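Local coordinates for protein glutamine synthetase (Helicobacter pylori, PDB 5ZLI) that belongs to the type I-beta glutamine synthetase family and forms a twelve-subunit assembly, each chain pairing a beta-grasp domain with a larger catalytic domain, at residues 87-92 / 248-253. Sequence-based numbering, arbitrary orientation.
Sequences DPFSAD and LKYVVK
The nearest CA atoms of the irregular segment 87-92 and the helical segment 248-253, those of F89 and V251, are 9.0 Å apart, a gap bridged mainly by side chains. F89 and Y250 together contribute 137 of the 192 Å² buried between the segments. Their ring centroids lie 5.4 Å apart with planes at 89°, which defines an offset edge-to-face (T-shaped) stack: F89 presents its CD2–CE2 edge to one face of Y250, and F89 CD2 lies 3.7 Å from Y250 CZ. The two side chains run past each other in opposite senses. At the far end of the phenyl ring, F89 CZ approaches V251 O at 3.9 Å, extending the contact onto the helix backbone. Y250 also donates a hydrogen bond from OH to D87 OD2; the modelled 2.3 Å is too short to be taken literally at 2.8 Å resolution, so the exact length is doubtful. With CG anti to the backbone N (chi1 173°), Y250 sends its phenol off the helix to the carboxylate, whose plane is turned 63° from the ring. F89 N gives D87 OD1 a weak, long bond (3.4 Å), so the carboxylate may tie Y250 loosely to the backbone of F89. R30 on strand 26-32 adds a salt bridge to D87 OD2 and a cation-pi contact to Y250. The contact thus joins the beta-grasp loop between strands 84-87 and 94-103 to helix 238-258 of the catalytic domain; helix 200-212 of the same chain packs on P88 and V251, while M200 of a neighbouring subunit packs on D87.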
ATOM      1  N   ASP B  87      -2.823  44.722  17.521  1.00 38.28           N
ATOM      2  CA  ASP B  87      -3.107  43.318  17.260  1.00 34.90           C
ATOM      3  C   ASP B  87      -1.856  42.477  17.488  1.00 42.99           C
ATOM      4  O   ASP B  87      -0.850  42.671  16.781  1.00 46.60           O
ATOM      5  CB  ASP B  87      -3.638  43.188  15.837  1.00 42.97           C
ATOM      6  CG  ASP B  87      -4.270  41.845  15.564  1.00 45.65           C
ATOM      7  OD1 ASP B  87      -4.220  40.977  16.447  1.00 45.41           O
ATOM      8  OD2 ASP B  87      -4.905  41.690  14.494  1.00 53.52           O
ATOM      9  N   PRO B  88      -1.869  41.529  18.440  1.00 41.38           N
ATOM     10  CA  PRO B  88      -0.649  40.743  18.705  1.00 42.65           C
ATOM     11  C   PRO B  88      -0.329  39.759  17.608  1.00 45.71           C
ATOM     12  O   PRO B  88       0.851  39.440  17.408  1.00 53.85           O
ATOM     13  CB  PRO B  88      -0.969  40.019  20.015  1.00 41.41           C
ATOM     14  CG  PRO B  88      -2.436  39.873  19.987  1.00 44.41           C
ATOM     15  CD  PRO B  88      -2.978  41.120  19.316  1.00 37.82           C
ATOM     16  N   PHE B  89      -1.336  39.314  16.849  1.00 46.19           N
ATOM     17  CA  PHE B  89      -1.135  38.203  15.933  1.00 39.43           C
ATOM     18  C   PHE B  89      -0.435  38.639  14.663  1.00 38.77           C
ATOM     19  O   PHE B  89       0.495  37.958  14.222  1.00 42.18           O
ATOM     20  CB  PHE B  89      -2.471  37.570  15.562  1.00 38.18           C
ATOM     21  CG  PHE B  89      -3.288  37.166  16.729  1.00 34.62           C
ATOM     22  CD1 PHE B  89      -2.855  36.140  17.556  1.00 34.69           C
ATOM     23  CD2 PHE B  89      -4.500  37.787  16.996  1.00 31.55           C
ATOM     24  CE1 PHE B  89      -3.609  35.742  18.655  1.00 33.12           C
ATOM     25  CE2 PHE B  89      -5.263  37.407  18.088  1.00 28.59           C
ATOM     26  CZ  PHE B  89      -4.814  36.381  18.924  1.00 31.23           C
ATOM     27  N   SER B  90      -0.821  39.787  14.100  1.00 41.16           N
ATOM     28  CA  SER B  90      -0.274  40.204  12.814  1.00 44.24           C
ATOM     29  C   SER B  90       1.247  40.267  12.867  1.00 46.14           C
ATOM     30  O   SER B  90       1.837  40.730  13.847  1.00 42.46           O
ATOM     31  CB  SER B  90      -0.843  41.556  12.379  1.00 44.32           C
ATOM     32  OG  SER B  90      -0.675  42.516  13.395  1.00 53.81           O
ATOM     33  N   ALA B  91       1.873  39.738  11.811  1.00 50.09           N
ATOM     34  CA  ALA B  91       3.328  39.699  11.727  1.00 49.78           C
ATOM     35  C   ALA B  91       3.925  41.098  11.796  1.00 52.03           C
ATOM     36  O   ALA B  91       4.851  41.351  12.575  1.00 54.01           O
ATOM     37  CB  ALA B  91       3.741  38.994  10.436  1.00 41.38           C
ATOM     38  N   ASP B  92       3.380  42.029  11.012  1.00 47.25           N
ATOM     39  CA  ASP B  92       3.788  43.429  11.036  1.00 50.56           C
ATOM     40  C   ASP B  92       2.807  44.215  11.909  1.00 50.28           C
ATOM     41  O   ASP B  92       1.599  43.944  11.899  1.00 53.74           O
ATOM     42  CB  ASP B  92       3.849  44.008   9.613  1.00 49.75           C
ATOM     43  CG  ASP B  92       4.815  43.231   8.675  1.00 57.55           C
ATOM     44  OD1 ASP B  92       4.381  42.782   7.583  1.00 59.25           O
ATOM     45  OD2 ASP B  92       6.013  43.081   9.010  1.00 55.21           O
ATOM     46  N   LEU B 248     -12.731  39.435  22.371  1.00 24.52           N
ATOM     47  CA  LEU B 248     -12.658  38.093  22.949  1.00 23.06           C
ATOM     48  C   LEU B 248     -12.861  36.978  21.916  1.00 26.66           C
ATOM     49  O   LEU B 248     -12.074  36.019  21.873  1.00 25.39           O
ATOM     50  CB  LEU B 248     -13.688  37.979  24.082  1.00 22.57           C
ATOM     51  CG  LEU B 248     -14.032  36.752  24.959  1.00 18.30           C
ATOM     52  CD1 LEU B 248     -14.914  35.696  24.294  1.00 17.84           C
ATOM     53  CD2 LEU B 248     -12.795  36.085  25.413  1.00 25.17           C
ATOM     54  N   LYS B 249     -13.929  37.056  21.100  1.00 21.50           N
ATOM     55  CA  LYS B 249     -14.146  36.028  20.070  1.00 23.50           C
ATOM     56  C   LYS B 249     -12.941  35.910  19.135  1.00 21.37           C
ATOM     57  O   LYS B 249     -12.424  34.816  18.895  1.00 23.60           O
ATOM     58  CB  LYS B 249     -15.431  36.321  19.274  1.00 27.41           C
ATOM     59  CG  LYS B 249     -16.769  35.976  19.996  1.00 22.10           C
ATOM     60  CD  LYS B 249     -17.972  36.364  19.127  1.00 30.64           C
ATOM     61  CE  LYS B 249     -19.322  36.230  19.882  1.00 40.94           C
ATOM     62  NZ  LYS B 249     -20.544  36.764  19.134  1.00 32.91           N
ATOM     63  N   TYR B 250     -12.445  37.040  18.658  1.00 22.61           N
ATOM     64  CA  TYR B 250     -11.246  37.073  17.828  1.00 20.68           C
ATOM     65  C   TYR B 250     -10.040  36.469  18.544  1.00 24.01           C
ATOM     66  O   TYR B 250      -9.240  35.759  17.931  1.00 23.51           O
ATOM     67  CB  TYR B 250     -10.987  38.534  17.455  1.00 20.45           C
ATOM     68  CG  TYR B 250      -9.714  38.833  16.729  1.00 27.33           C
ATOM     69  CD1 TYR B 250      -9.433  38.264  15.496  1.00 27.82           C
ATOM     70  CD2 TYR B 250      -8.791  39.743  17.265  1.00 32.52           C
ATOM     71  CE1 TYR B 250      -8.251  38.569  14.811  1.00 30.19           C
ATOM     72  CE2 TYR B 250      -7.593  40.051  16.583  1.00 33.36           C
ATOM     73  CZ  TYR B 250      -7.341  39.458  15.361  1.00 30.91           C
ATOM     74  OH  TYR B 250      -6.188  39.752  14.691  1.00 34.17           O
ATOM     75  N   VAL B 251      -9.894  36.729  19.848  1.00 24.46           N
ATOM     76  CA  VAL B 251      -8.665  36.356  20.537  1.00 25.25           C
ATOM     77  C   VAL B 251      -8.594  34.859  20.737  1.00 21.34           C
ATOM     78  O   VAL B 251      -7.518  34.263  20.674  1.00 20.42           O
ATOM     79  CB  VAL B 251      -8.518  37.119  21.864  1.00 29.27           C
ATOM     80  CG1 VAL B 251      -7.359  36.576  22.654  1.00 22.72           C
ATOM     81  CG2 VAL B 251      -8.280  38.588  21.597  1.00 31.52           C
ATOM     82  N   VAL B 252      -9.695  34.250  21.131  1.00 23.12           N
ATOM     83  CA  VAL B 252      -9.661  32.810  21.283  1.00 23.85           C
ATOM     84  C   VAL B 252      -9.582  32.135  19.912  1.00 19.95           C
ATOM     85  O   VAL B 252      -8.810  31.188  19.730  1.00 24.62           O
ATOM     86  CB  VAL B 252     -10.834  32.328  22.153  1.00 21.48           C
ATOM     87  CG1 VAL B 252     -11.168  33.367  23.211  1.00 19.73           C
ATOM     88  CG2 VAL B 252     -12.000  32.070  21.341  1.00 27.97           C
ATOM     89  N   LYS B 253     -10.306  32.644  18.908  1.00 25.81           N
ATOM     90  CA  LYS B 253     -10.275  31.998  17.594  1.00 23.05           C
ATOM     91  C   LYS B 253      -8.862  31.970  17.033  1.00 27.53           C
ATOM     92  O   LYS B 253      -8.413  30.967  16.453  1.00 23.23           O
ATOM     93  CB  LYS B 253     -11.193  32.708  16.596  1.00 21.66           C
ATOM     94  CG  LYS B 253     -12.539  31.979  16.370  1.00 25.14           C
ATOM     95  CD  LYS B 253     -13.500  32.814  15.532  1.00 23.54           C
ATOM     96  CE  LYS B 253     -14.010  34.007  16.256  1.00 22.29           C
ATOM     97  NZ  LYS B 253     -15.191  34.537  15.559  1.00 30.35           N
TER